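Side-chain contacts in glycogen synthase (Cyanobacterium sp. CLg1, PDB 6GNF), which is a bacterial glycosyltransferase of the two-domain GT-B kind, modelled here with adenosine-5'-diphosphate and a glycan in the cleft between its domains: residues Asn303-Glu308 with Ala443-Thr448; Ala320-Arg325 with Lys332-Ala337; Val383-Gly388 with His418-Gly423; Glu397-Ala400 with Phe405-Gly408; Gly447-Val452 with Pro509-Met514. One frame throughout, in Å; residues are numbered along the deposited sequence.

Contact 1 (Asn303-Glu308 with Ala443-Thr448); sequences NGTKIE and AMMYGT. With AC1 (4,6-dideoxy-4-{[(1S,4R,5S,6S)-4,5,6-trihydroxy-3-(hydroxymethyl)cyclohex-2-en-1-yl]amino}-alpha-D-glucopyranose), chain D.
Met-445 carries most of this contact, laying its thioether end against Ile-307 and, less closely, Thr-305. It stands at the end of helix 439-445, where Gly-447, with positive phi, closes a Schellman motif, in the second of the two Rossmann-like domains of a GT-B fold. The partner segment belongs to the loop that follows strand 298-300, an edge strand of the nine-stranded sheet. The backbones stay well apart, with 8.6 Å between CA of Ile-307 and CA of Met-445, and the methionine spans the distance. Its chain is extended as far as SD and then bends (chi3 69°), which swings the terminal methyl onto the isoleucine. CE rests in the fork of that branched side chain, 3.5 Å from Ile-307 CG2 and 3.6 Å from Ile-307 CG1, and the two side chains cross at about a right angle. Ile-307 is exposed, so this end of the contact borders solvent. Farther in, Thr-305 offers its methyl: CG2 lies 4.3 Å from Met-445 SD, a loose approach. The hydroxyl of Thr-305 sits anti to its own backbone nitrogen (chi1 -174°) and makes a weak hydrogen bond to the carbonyl oxygen of Lys-306. No hydrogen bond joins the two segments. The loop is tied down instead by Lys-306, whose amine forms salt bridges with Glu-45 and Glu-49, and by backbone bonding of Thr-305 with Val-523. At its start the same loop reaches the glycan site, where Asn-303 ND2 donates to O6B of AC1 over 2.8 Å, with an N-H...O angle of 143°.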
# COMPACT_ATOMS: atom_id res chain seq x y z
N ASN A 303 -4.07 -9.85 -0.77
CA ASN A 303 -2.67 -9.79 -1.20
C ASN A 303 -1.90 -10.97 -0.64
O ASN A 303 -2.13 -11.38 0.49
CB ASN A 303 -1.96 -8.53 -0.71
CG ASN A 303 -2.39 -7.27 -1.43
OD1 ASN A 303 -2.89 -7.32 -2.57
ND2 ASN A 303 -2.18 -6.13 -0.79
N GLY A 304 -0.98 -11.49 -1.45
CA GLY A 304 0.08 -12.35 -0.95
C GLY A 304 1.33 -11.51 -0.78
O GLY A 304 1.28 -10.27 -0.72
N THR A 305 2.46 -12.19 -0.67
CA THR A 305 3.74 -11.53 -0.51
C THR A 305 4.88 -12.42 -1.02
O THR A 305 4.74 -13.63 -1.11
CB THR A 305 3.96 -11.17 0.96
OG1 THR A 305 5.15 -10.40 1.09
CG2 THR A 305 4.08 -12.43 1.82
N LYS A 306 5.98 -11.79 -1.41
CA LYS A 306 7.18 -12.51 -1.80
C LYS A 306 7.87 -13.06 -0.58
O LYS A 306 7.88 -12.44 0.47
CB LYS A 306 8.17 -11.60 -2.53
CG LYS A 306 7.90 -11.46 -4.00
CD LYS A 306 8.83 -10.44 -4.63
CE LYS A 306 10.25 -10.95 -4.68
NZ LYS A 306 11.07 -10.19 -5.65
N ILE A 307 8.54 -14.19 -0.79
CA ILE A 307 9.18 -14.91 0.29
C ILE A 307 10.67 -14.56 0.36
O ILE A 307 11.23 -14.54 1.45
CB ILE A 307 8.94 -16.43 0.12
CG1 ILE A 307 7.43 -16.73 0.22
CG2 ILE A 307 9.78 -17.23 1.09
CD1 ILE A 307 7.05 -18.11 -0.29
N GLU A 308 11.29 -14.23 -0.77
CA GLU A 308 12.74 -14.01 -0.87
C GLU A 308 13.39 -13.18 0.25
O GLU A 308 14.31 -13.67 0.91
CB GLU A 308 13.09 -13.39 -2.22
CG GLU A 308 13.03 -14.36 -3.39
CD GLU A 308 12.84 -13.67 -4.72
OE1 GLU A 308 11.88 -14.03 -5.43
OE2 GLU A 308 13.65 -12.78 -5.05
N ALA A 443 4.96 -11.33 9.48
CA ALA A 443 5.03 -11.81 10.85
C ALA A 443 4.74 -13.30 10.94
O ALA A 443 5.46 -14.04 11.61
CB ALA A 443 4.06 -11.03 11.73
N MET A 444 3.68 -13.74 10.29
CA MET A 444 3.29 -15.15 10.34
C MET A 444 4.37 -16.07 9.76
O MET A 444 4.59 -17.15 10.29
CB MET A 444 1.94 -15.37 9.66
CG MET A 444 0.78 -14.82 10.48
SD MET A 444 -0.86 -15.19 9.84
CE MET A 444 -0.95 -14.09 8.44
N MET A 445 5.04 -15.65 8.69
CA MET A 445 6.13 -16.46 8.14
C MET A 445 7.29 -16.63 9.12
O MET A 445 8.02 -17.61 9.03
CB MET A 445 6.66 -15.86 6.84
CG MET A 445 5.71 -15.96 5.67
SD MET A 445 6.37 -15.13 4.20
CE MET A 445 7.74 -16.20 3.78
N TYR A 446 7.43 -15.68 10.04
CA TYR A 446 8.46 -15.74 11.08
C TYR A 446 7.97 -16.40 12.38
O TYR A 446 8.71 -16.47 13.35
CB TYR A 446 9.00 -14.33 11.37
CG TYR A 446 9.95 -13.80 10.31
CD1 TYR A 446 9.49 -13.46 9.05
CD2 TYR A 446 11.31 -13.63 10.57
CE1 TYR A 446 10.34 -12.97 8.07
CE2 TYR A 446 12.17 -13.14 9.60
CZ TYR A 446 11.68 -12.81 8.35
OH TYR A 446 12.52 -12.33 7.36
N GLY A 447 6.72 -16.85 12.41
CA GLY A 447 6.15 -17.44 13.62
C GLY A 447 5.77 -16.40 14.66
O GLY A 447 5.61 -16.71 15.84
N THR A 448 5.62 -15.16 14.21
CA THR A 448 5.26 -14.05 15.08
C THR A 448 3.76 -13.83 14.93
O THR A 448 3.25 -13.68 13.83
CB THR A 448 6.06 -12.79 14.69
OG1 THR A 448 7.46 -13.03 14.91
CG2 THR A 448 5.64 -11.58 15.51
C1 AC1 D . 0.12 5.06 -1.13
O2 AC1 D . -1.72 4.79 -2.71
C2 AC1 D . -0.84 4.08 -1.82
C4A AC1 D . -2.49 -2.26 1.50
C3 AC1 D . -1.64 3.27 -0.80
O3 AC1 D . -2.36 2.27 -1.53
C4 AC1 D . -0.73 2.64 0.28
N4A AC1 D . -1.44 1.83 1.30
C5 AC1 D . 0.07 3.78 0.92
O5 AC1 D . 0.87 4.43 -0.09
C6 AC1 D . 1.01 3.32 2.01
C1B AC1 D . -2.31 0.68 1.02
C2B AC1 D . -3.00 0.07 2.28
O2B AC1 D . -2.80 0.82 3.47
C3B AC1 D . -2.56 -1.33 2.67
O3B AC1 D . -3.51 -1.87 3.59
O4 AC1 D . -1.87 -3.46 1.98
C5B AC1 D . -1.68 -1.66 0.38
C7B AC1 D . -1.57 -0.35 0.21
C6B AC1 D . -1.03 -2.58 -0.60
O6B AC1 D . -2.06 -3.36 -1.19

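Contact 2 (Ala320-Arg325 with Lys332-Ala337); sequences ANYNSR and KLCKVA
Ala-320 and Cys-334 mark the closest approach of the two backbones, with 6.3 Å between their CA atoms. From Ala-320 to Asn-323 the chain is extended; at Ser-324 and Arg-325 it takes up helical angles and soon enters helix 327-341, whose middle turns, at 332-337, come back past the start of the extended run in roughly the reverse direction. This is a loop folding onto the helix that follows it. The methyl of Ala-320 points at the helix and meets both methyls of Leu-333: CB is 3.9 Å from Leu-333 CD2 and 4.1 Å from Leu-333 CD1. The leucine presents this pair of methyls because its CG stands anti to the backbone nitrogen (chi1 -171°). One residue on, Cys-334 directs its sulfur at the extended chain, with SG 3.3 Å from Ala-320 O. The same sulfur lies near the ring plane of Tyr-322, at the ring's edge, 4.3 Å from Tyr-322 CE2. The hydroxyl of the tyrosine is hydrogen-bonded to the carbonyl oxygen of Tyr-446, just after helix 439-445. Backbone bonding of Tyr-322 with Pro-312 ties the loop to an earlier part of the chain, while Ala-422 of helix 414-423 also packs against the buried Cys-334. No hydrogen bond crosses between the segments, so their association rests on methyl packing at the exposed leucine and on one buried, polarisable sulfur that faces a peptide oxygen and an aromatic edge together; the directional polar bonds are made with other parts of the chain.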
# COMPACT_ATOMS: atom_id res chain seq x y z
N ALA A 320 20.13 -14.73 13.86
CA ALA A 320 20.05 -16.17 13.71
C ALA A 320 18.88 -16.57 12.84
O ALA A 320 17.75 -16.15 13.06
CB ALA A 320 19.95 -16.85 15.06
N ASN A 321 19.18 -17.33 11.80
CA ASN A 321 18.15 -17.92 10.96
C ASN A 321 17.51 -19.11 11.67
O ASN A 321 18.11 -19.72 12.55
CB ASN A 321 18.76 -18.36 9.63
CG ASN A 321 19.23 -17.18 8.79
OD1 ASN A 321 20.42 -17.03 8.53
ND2 ASN A 321 18.29 -16.34 8.38
N TYR A 322 16.28 -19.43 11.28
CA TYR A 322 15.57 -20.56 11.86
C TYR A 322 14.44 -21.01 10.95
O TYR A 322 14.08 -20.30 10.02
CB TYR A 322 15.02 -20.20 13.25
CG TYR A 322 14.02 -19.06 13.28
CD1 TYR A 322 12.66 -19.29 13.08
CD2 TYR A 322 14.43 -17.75 13.52
CE1 TYR A 322 11.75 -18.25 13.11
CE2 TYR A 322 13.52 -16.71 13.55
CZ TYR A 322 12.18 -16.96 13.34
OH TYR A 322 11.29 -15.92 13.35
N ASN A 323 13.92 -22.19 11.22
CA ASN A 323 12.73 -22.72 10.55
C ASN A 323 11.77 -23.22 11.63
O ASN A 323 12.01 -23.00 12.82
CB ASN A 323 13.11 -23.82 9.57
CG ASN A 323 13.80 -25.00 10.24
OD1 ASN A 323 14.00 -25.03 11.46
ND2 ASN A 323 14.19 -25.97 9.44
N SER A 324 10.68 -23.86 11.24
CA SER A 324 9.68 -24.29 12.22
C SER A 324 10.26 -25.29 13.22
O SER A 324 9.88 -25.27 14.38
CB SER A 324 8.44 -24.87 11.54
OG SER A 324 8.80 -25.90 10.65
N ARG A 325 11.19 -26.13 12.78
CA ARG A 325 11.83 -27.08 13.69
C ARG A 325 12.75 -26.41 14.70
O ARG A 325 12.79 -26.82 15.86
CB ARG A 325 12.63 -28.13 12.91
CG ARG A 325 11.78 -29.03 12.02
CD ARG A 325 12.53 -30.29 11.60
NE ARG A 325 13.92 -30.02 11.21
CZ ARG A 325 14.31 -29.44 10.07
NH1 ARG A 325 13.42 -29.04 9.16
NH2 ARG A 325 15.61 -29.26 9.83
N LYS A 332 14.50 -17.30 19.88
CA LYS A 332 14.89 -16.78 21.19
C LYS A 332 16.11 -15.88 21.08
O LYS A 332 16.20 -14.86 21.75
CB LYS A 332 15.18 -17.91 22.19
CG LYS A 332 14.00 -18.21 23.08
CD LYS A 332 14.26 -19.38 24.01
CE LYS A 332 12.98 -19.73 24.75
NZ LYS A 332 13.00 -21.11 25.31
N LEU A 333 17.07 -16.29 20.25
CA LEU A 333 18.28 -15.49 20.06
C LEU A 333 17.91 -14.16 19.40
O LEU A 333 18.38 -13.10 19.82
CB LEU A 333 19.32 -16.26 19.24
CG LEU A 333 20.74 -15.68 19.11
CD1 LEU A 333 21.74 -16.77 18.74
CD2 LEU A 333 20.83 -14.56 18.09
N CYS A 334 17.03 -14.20 18.41
CA CYS A 334 16.51 -12.98 17.79
C CYS A 334 15.79 -12.08 18.80
O CYS A 334 15.95 -10.87 18.77
CB CYS A 334 15.57 -13.32 16.63
SG CYS A 334 16.45 -14.00 15.20
N LYS A 335 15.03 -12.69 19.71
CA LYS A 335 14.33 -11.93 20.76
C LYS A 335 15.31 -11.18 21.65
O LYS A 335 15.17 -9.98 21.88
CB LYS A 335 13.46 -12.86 21.61
CG LYS A 335 12.57 -12.12 22.60
CD LYS A 335 11.56 -13.05 23.24
CE LYS A 335 10.70 -12.31 24.25
NZ LYS A 335 9.60 -13.16 24.77
N VAL A 336 16.28 -11.91 22.20
CA VAL A 336 17.33 -11.30 23.03
C VAL A 336 18.12 -10.22 22.27
O VAL A 336 18.52 -9.22 22.86
CB VAL A 336 18.26 -12.40 23.61
CG1 VAL A 336 19.59 -11.84 24.09
CG2 VAL A 336 17.52 -13.20 24.68
N ALA A 337 18.35 -10.43 20.97
CA ALA A 337 19.03 -9.45 20.13
C ALA A 337 18.21 -8.16 19.98
O ALA A 337 18.76 -7.06 20.07
CB ALA A 337 19.34 -10.04 18.77

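Contact 3 (Val383-Gly388 with His418-Gly423); sequences VILGIG and HFITAG. With ADP (adenosine-5'-diphosphate), chain F.
Ile-420 reaches from helix 414-423 to strand 381-385, whose nearest residue is Val-383, with 7.6 Å between the CA atoms of the two. From CB the longer branch sets out anti to the carbonyl carbon (chi1 -72°), towards the strand. CG1 is the first atom to touch it, 3.8 Å from Val-383 CG1. The chain then continues extended, and its tip settles between two residues of the strand: CD1 is 3.7 Å from Val-383 CG1 and 3.9 Å from Leu-385 CB, with Leu-385 CD2 a little farther away. The isoleucine crosses both partners obliquely. Leu-385 passes the contact on to the nucleotide, since its CD2 also lies 3.7 Å from N1 of adenosine-5'-diphosphate, while Gly-386 CA comes within 3.6 Å of the ligand's N6. Ile-420 is thus a second-shell residue, backing a leucine that lines the adenine pocket. All three touching side chains are buried and apolar. Val-383 and Leu-385 point to the same face of the parallel sheet of this Rossmann-like domain, the face covered by helix 414-423, whereas Ile-384 between them turns the other way, to Leu-396 of helix 390-402. Leu-338 of helix 327-341 and Ile-356 of the adjacent strand 352-356 also pack against Ile-420.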
# COMPACT_ATOMS: atom_id res chain seq x y z
N VAL A 383 7.88 -2.40 21.17
CA VAL A 383 8.81 -1.73 20.29
C VAL A 383 8.01 -1.12 19.15
O VAL A 383 7.15 -1.79 18.57
CB VAL A 383 9.87 -2.70 19.74
CG1 VAL A 383 10.81 -1.99 18.79
CG2 VAL A 383 10.65 -3.32 20.90
N ILE A 384 8.28 0.15 18.85
CA ILE A 384 7.51 0.90 17.85
C ILE A 384 8.43 1.56 16.83
O ILE A 384 9.29 2.36 17.18
CB ILE A 384 6.66 2.00 18.52
CG1 ILE A 384 5.94 1.47 19.76
CG2 ILE A 384 5.65 2.56 17.54
CD1 ILE A 384 5.37 2.56 20.64
N LEU A 385 8.24 1.22 15.56
CA LEU A 385 9.06 1.75 14.48
C LEU A 385 8.19 2.42 13.42
O LEU A 385 7.32 1.77 12.85
CB LEU A 385 9.88 0.61 13.85
CG LEU A 385 10.73 0.94 12.61
CD1 LEU A 385 11.85 1.92 12.97
CD2 LEU A 385 11.29 -0.32 11.99
N GLY A 386 8.45 3.69 13.14
CA GLY A 386 7.67 4.44 12.15
C GLY A 386 8.11 5.87 11.91
O GLY A 386 8.83 6.45 12.71
N ILE A 387 7.67 6.43 10.78
CA ILE A 387 7.87 7.85 10.46
C ILE A 387 6.57 8.51 9.97
O ILE A 387 5.71 7.85 9.40
CB ILE A 387 8.97 8.05 9.39
CG1 ILE A 387 8.70 7.21 8.15
CG2 ILE A 387 10.33 7.71 9.98
CD1 ILE A 387 9.44 7.68 6.92
N GLY A 388 6.46 9.82 10.18
CA GLY A 388 5.28 10.58 9.74
C GLY A 388 5.26 11.99 10.29
O GLY A 388 6.02 12.85 9.84
N HIS A 418 13.41 -5.94 10.41
CA HIS A 418 13.70 -7.36 10.39
C HIS A 418 13.90 -7.89 11.81
O HIS A 418 13.35 -8.93 12.18
CB HIS A 418 14.92 -7.65 9.51
CG HIS A 418 14.60 -7.70 8.05
ND1 HIS A 418 14.18 -8.85 7.42
CD2 HIS A 418 14.60 -6.74 7.09
CE1 HIS A 418 13.95 -8.60 6.15
NE2 HIS A 418 14.20 -7.32 5.92
N PHE A 419 14.68 -7.17 12.61
CA PHE A 419 14.88 -7.53 14.01
C PHE A 419 13.55 -7.65 14.77
O PHE A 419 13.39 -8.53 15.62
CB PHE A 419 15.76 -6.50 14.72
CG PHE A 419 17.24 -6.80 14.66
CD1 PHE A 419 17.88 -6.94 13.44
CD2 PHE A 419 17.98 -6.90 15.83
CE1 PHE A 419 19.24 -7.19 13.39
CE2 PHE A 419 19.34 -7.16 15.78
CZ PHE A 419 19.97 -7.30 14.56
N ILE A 420 12.61 -6.74 14.49
CA ILE A 420 11.32 -6.71 15.20
C ILE A 420 10.45 -7.89 14.77
O ILE A 420 9.86 -8.57 15.61
CB ILE A 420 10.58 -5.38 14.98
CG1 ILE A 420 11.28 -4.26 15.76
CG2 ILE A 420 9.13 -5.47 15.43
CD1 ILE A 420 10.97 -2.87 15.23
N THR A 421 10.36 -8.11 13.46
CA THR A 421 9.55 -9.19 12.91
C THR A 421 9.97 -10.56 13.43
O THR A 421 9.12 -11.39 13.71
CB THR A 421 9.62 -9.20 11.38
OG1 THR A 421 9.31 -7.90 10.89
CG2 THR A 421 8.65 -10.20 10.79
N ALA A 422 11.28 -10.78 13.53
CA ALA A 422 11.82 -12.05 14.00
C ALA A 422 11.81 -12.14 15.52
O ALA A 422 11.43 -13.16 16.09
CB ALA A 422 13.23 -12.24 13.47
N GLY A 423 12.18 -11.05 16.18
CA GLY A 423 12.39 -11.06 17.63
C GLY A 423 11.13 -10.97 18.45
O GLY A 423 11.05 -11.53 19.54
PB ADP F . 0.80 0.60 4.15
O1B ADP F . -0.63 0.95 4.47
O2B ADP F . 0.99 0.08 2.75
O3B ADP F . 1.79 1.64 4.60
PA ADP F . 1.36 -2.18 4.65
O1A ADP F . 0.44 -2.62 3.52
O2A ADP F . 1.48 -3.01 5.92
O3A ADP F . 1.05 -0.66 5.12
O5' ADP F . 2.85 -2.01 4.05
C5' ADP F . 3.83 -1.18 4.69
C4' ADP F . 5.20 -1.81 4.46
O4' ADP F . 6.26 -0.92 4.80
C3' ADP F . 5.37 -3.04 5.32
O3' ADP F . 5.98 -4.05 4.51
C2' ADP F . 6.26 -2.59 6.46
O2' ADP F . 7.10 -3.67 6.84
C1' ADP F . 7.05 -1.43 5.88
N9 ADP F . 7.33 -0.29 6.80
C8 ADP F . 6.45 0.64 7.23
N7 ADP F . 7.06 1.56 8.03
C5 ADP F . 8.36 1.23 8.10
C6 ADP F . 9.57 1.76 8.76
N6 ADP F . 9.51 2.86 9.54
N1 ADP F . 10.74 1.11 8.58
C2 ADP F . 10.83 0.01 7.82
N3 ADP F . 9.77 -0.53 7.19
C4 ADP F . 8.54 0.02 7.28

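Contact 4 (Glu397-Ala400 with Phe405-Gly408); sequences ESVA and FAKG
Val-399 drives one methyl onto the backbone that joins Lys-407 to Gly-408. Its CG1 sits over the face of that peptide group, 3.3 Å from Gly-408 N. The torsion that brings it there (chi1 72°) puts CG1 in the crowded position between the backbone nitrogen and the carbonyl carbon, and it can come so close because Gly-408 has no side chain on the side facing the helix. The other branch, CG2, meets Ala-406 CB at 4.2 Å. Beside the valine, Ala-400 turns its backbone to the strand, with CA 3.6 Å from Ala-406 O in a CA-H...O contact (140° at the hydrogen); its methyl borders the aliphatic chain of Lys-407, CB to CD 4.4 Å. These are the second and third elements of the beta-alpha-beta unit made by strand 381-385, helix 390-402 and strand 406-409, within the Rossmann-like second domain. Strand 406-409 is an edge strand of the six-stranded parallel sheet. Helix and strand run close here: CA of Glu-397 lies 5.0 Å from CA of Gly-408, and Ala-400 and Lys-407 are equally near by the same measure. Farther out, Met-372 of helix 372-375 covers Val-399, Ala-406 and Phe-405 together, and backbone bonds of Lys-407 with Val-382 and Ile-384 fix the strand in the sheet.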
# COMPACT_ATOMS: atom_id res chain seq x y z
N GLU A 397 10.10 9.02 20.14
CA GLU A 397 11.46 8.96 20.68
C GLU A 397 11.54 9.22 22.18
O GLU A 397 12.49 8.80 22.82
CB GLU A 397 12.38 9.94 19.94
CG GLU A 397 12.62 9.54 18.49
CD GLU A 397 13.45 10.56 17.73
OE1 GLU A 397 13.89 11.56 18.34
OE2 GLU A 397 13.68 10.36 16.51
N SER A 398 10.54 9.91 22.73
CA SER A 398 10.53 10.24 24.15
C SER A 398 9.95 9.13 25.02
O SER A 398 10.00 9.22 26.25
CB SER A 398 9.72 11.52 24.39
OG SER A 398 10.00 12.50 23.40
N VAL A 399 9.39 8.09 24.39
CA VAL A 399 8.65 7.04 25.11
C VAL A 399 9.52 6.25 26.10
O VAL A 399 9.05 5.88 27.18
CB VAL A 399 7.95 6.08 24.12
CG1 VAL A 399 8.95 5.17 23.41
CG2 VAL A 399 6.89 5.25 24.84
N ALA A 400 10.77 6.00 25.73
CA ALA A 400 11.69 5.21 26.55
C ALA A 400 11.98 5.86 27.90
O ALA A 400 12.21 5.18 28.89
CB ALA A 400 12.98 4.96 25.80
N PHE A 405 9.91 -0.28 29.67
CA PHE A 405 9.52 -1.48 28.92
C PHE A 405 9.24 -1.20 27.44
O PHE A 405 8.95 -2.13 26.69
CB PHE A 405 8.29 -2.13 29.56
CG PHE A 405 7.07 -1.24 29.58
CD1 PHE A 405 6.21 -1.18 28.50
CD2 PHE A 405 6.80 -0.45 30.70
CE1 PHE A 405 5.09 -0.36 28.52
CE2 PHE A 405 5.69 0.37 30.72
CZ PHE A 405 4.83 0.42 29.63
N ALA A 406 9.33 0.05 27.02
CA ALA A 406 8.98 0.42 25.65
C ALA A 406 10.10 1.20 24.98
O ALA A 406 10.91 1.83 25.65
CB ALA A 406 7.71 1.25 25.65
N LYS A 407 10.09 1.19 23.66
CA LYS A 407 11.11 1.85 22.88
C LYS A 407 10.53 2.30 21.55
O LYS A 407 9.89 1.52 20.85
CB LYS A 407 12.28 0.90 22.65
CG LYS A 407 13.34 1.42 21.69
CD LYS A 407 14.12 2.58 22.27
CE LYS A 407 15.10 3.11 21.24
NZ LYS A 407 16.07 4.06 21.85
N GLY A 408 10.78 3.56 21.20
CA GLY A 408 10.31 4.14 19.95
C GLY A 408 11.47 4.55 19.09
O GLY A 408 12.49 5.03 19.59

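Contact 5 (Gly447-Val452 with Pro509-Met514); sequences GTIPVV and PKFKKM
Ile-449 and Met-514 cross at about a right angle, with Phe-511 beside them at the isoleucine's tip. The methionine runs straight out from its helix, CG anti to the backbone nitrogen (chi1 -169°), and bends only at the sulfur, so that the stretch from CB to SD passes across the end of the isoleucine. Both branches of Ile-449 take part. CG2 stands 3.8 Å from Met-514 SD, and CD1 touches both Met-514 CG and Met-514 SD, each at 3.9 Å. That same CD1 approaches the phenylalanine obliquely, 4.0 Å from Phe-511 CD2 and equally far from Phe-511 CE2. Although the CB of Phe-511 does not aim at the strand, its ring swings to it because CG is anti to the backbone nitrogen (chi1 172°). The ring is held from elsewhere as well: Tyr-506 stacks with it edge-to-face, and Tyr-426 of the neighbouring strand touches both Phe-511 and Ile-449. Met-514 in turn packs against Phe-468 of strand 468-469. All three residues are buried, and no polar bond passes between the segments. Strand 449-452 lies inside the parallel sheet between 426-429 and 468-469; Ile-449 faces helix 509-520, whereas Pro-450 packs on Met-444 and Gln-440 of helix 439-445. A parallel sheet flanked by helices on both faces is characteristic of Rossmann-like domains, two of which make up a GT-B glycosyltransferase.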
# COMPACT_ATOMS: atom_id res chain seq x y z
N GLY A 447 6.72 -16.85 12.41
CA GLY A 447 6.15 -17.44 13.62
C GLY A 447 5.77 -16.40 14.66
O GLY A 447 5.61 -16.71 15.84
N THR A 448 5.62 -15.16 14.21
CA THR A 448 5.26 -14.05 15.08
C THR A 448 3.76 -13.83 14.93
O THR A 448 3.25 -13.68 13.83
CB THR A 448 6.06 -12.79 14.69
OG1 THR A 448 7.46 -13.03 14.91
CG2 THR A 448 5.64 -11.58 15.51
N ILE A 449 3.07 -13.79 16.07
CA ILE A 449 1.61 -13.87 16.09
C ILE A 449 0.96 -12.50 15.96
O ILE A 449 1.20 -11.62 16.81
CB ILE A 449 1.14 -14.54 17.39
CG1 ILE A 449 1.57 -16.01 17.39
CG2 ILE A 449 -0.37 -14.43 17.54
CD1 ILE A 449 1.50 -16.69 18.75
N PRO A 450 0.10 -12.30 14.94
CA PRO A 450 -0.58 -11.02 14.80
C PRO A 450 -1.65 -10.75 15.87
O PRO A 450 -2.42 -11.64 16.22
CB PRO A 450 -1.25 -11.10 13.42
CG PRO A 450 -0.54 -12.21 12.71
CD PRO A 450 -0.15 -13.17 13.78
N VAL A 451 -1.65 -9.52 16.38
CA VAL A 451 -2.72 -9.01 17.23
C VAL A 451 -3.19 -7.73 16.54
O VAL A 451 -2.50 -6.71 16.57
CB VAL A 451 -2.23 -8.73 18.66
CG1 VAL A 451 -3.37 -8.26 19.55
CG2 VAL A 451 -1.57 -9.95 19.25
N VAL A 452 -4.36 -7.80 15.92
CA VAL A 452 -4.77 -6.83 14.92
C VAL A 452 -6.17 -6.27 15.15
O VAL A 452 -6.99 -6.88 15.82
CB VAL A 452 -4.70 -7.46 13.51
CG1 VAL A 452 -3.30 -7.97 13.23
CG2 VAL A 452 -5.70 -8.60 13.35
N PRO A 509 1.28 -24.32 25.68
CA PRO A 509 1.33 -25.18 24.50
C PRO A 509 0.59 -24.62 23.29
O PRO A 509 1.03 -24.83 22.16
CB PRO A 509 0.68 -26.47 24.99
CG PRO A 509 1.05 -26.53 26.43
CD PRO A 509 1.05 -25.10 26.91
N LYS A 510 -0.51 -23.91 23.52
CA LYS A 510 -1.29 -23.29 22.44
C LYS A 510 -0.50 -22.20 21.73
O LYS A 510 -0.60 -22.05 20.51
CB LYS A 510 -2.59 -22.69 22.98
CG LYS A 510 -3.57 -23.72 23.50
CD LYS A 510 -4.94 -23.11 23.76
CE LYS A 510 -5.79 -24.04 24.61
NZ LYS A 510 -7.17 -23.53 24.79
N PHE A 511 0.28 -21.44 22.50
CA PHE A 511 1.19 -20.44 21.96
C PHE A 511 2.17 -21.08 20.99
O PHE A 511 2.29 -20.63 19.85
CB PHE A 511 1.91 -19.71 23.11
CG PHE A 511 3.01 -18.79 22.67
CD1 PHE A 511 4.31 -19.26 22.52
CD2 PHE A 511 2.76 -17.44 22.42
CE1 PHE A 511 5.33 -18.41 22.13
CE2 PHE A 511 3.77 -16.59 22.02
CZ PHE A 511 5.06 -17.08 21.88
N LYS A 512 2.85 -22.13 21.44
CA LYS A 512 3.79 -22.87 20.59
C LYS A 512 3.13 -23.38 19.31
O LYS A 512 3.74 -23.33 18.24
CB LYS A 512 4.42 -24.05 21.34
CG LYS A 512 5.80 -23.78 21.92
CD LYS A 512 5.75 -22.91 23.16
CE LYS A 512 6.57 -23.51 24.30
NZ LYS A 512 7.99 -23.80 23.94
N LYS A 513 1.91 -23.89 19.44
CA LYS A 513 1.18 -24.42 18.29
C LYS A 513 0.79 -23.31 17.32
O LYS A 513 0.90 -23.49 16.11
CB LYS A 513 -0.08 -25.17 18.75
CG LYS A 513 -0.77 -25.94 17.64
CD LYS A 513 -2.12 -26.48 18.09
CE LYS A 513 -2.69 -27.48 17.10
NZ LYS A 513 -2.88 -26.89 15.75
N MET A 514 0.35 -22.17 17.85
CA MET A 514 -0.06 -21.04 17.03
C MET A 514 1.09 -20.52 16.16
O MET A 514 0.88 -20.12 15.01
CB MET A 514 -0.64 -19.91 17.89
CG MET A 514 -1.34 -18.81 17.10
SD MET A 514 -2.28 -17.62 18.09
CE MET A 514 -3.79 -18.52 18.40

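How the contacts relate
Contacts 3, 4 and 5 all draw on the six-stranded parallel sheet. Contact 4 is nested along the chain within the loop closed by contact 3, and their neighbouring strands are joined by a probable hydrogen bond, Ile-384 N to Lys-407 O, 2.9 Å. Contacts 1 and 5 share Gly-447 and Thr-448, and Thr-448 OG1 reaches Thr-421 O of contact 3 at 2.6 Å. Contact 2 is linked to contact 1 through Tyr-322 OH and Tyr-446 O, also 2.6 Å apart. Towards the ligands, contact 3 touches adenosine-5'-diphosphate and segment 303-308 of contact 1 reaches AC1 through Asn-303; the side chain of Thr-305 is about 7 Å from the nucleotide. Contact 4 lies apart from contact 5, their centres about 25 Å from each other.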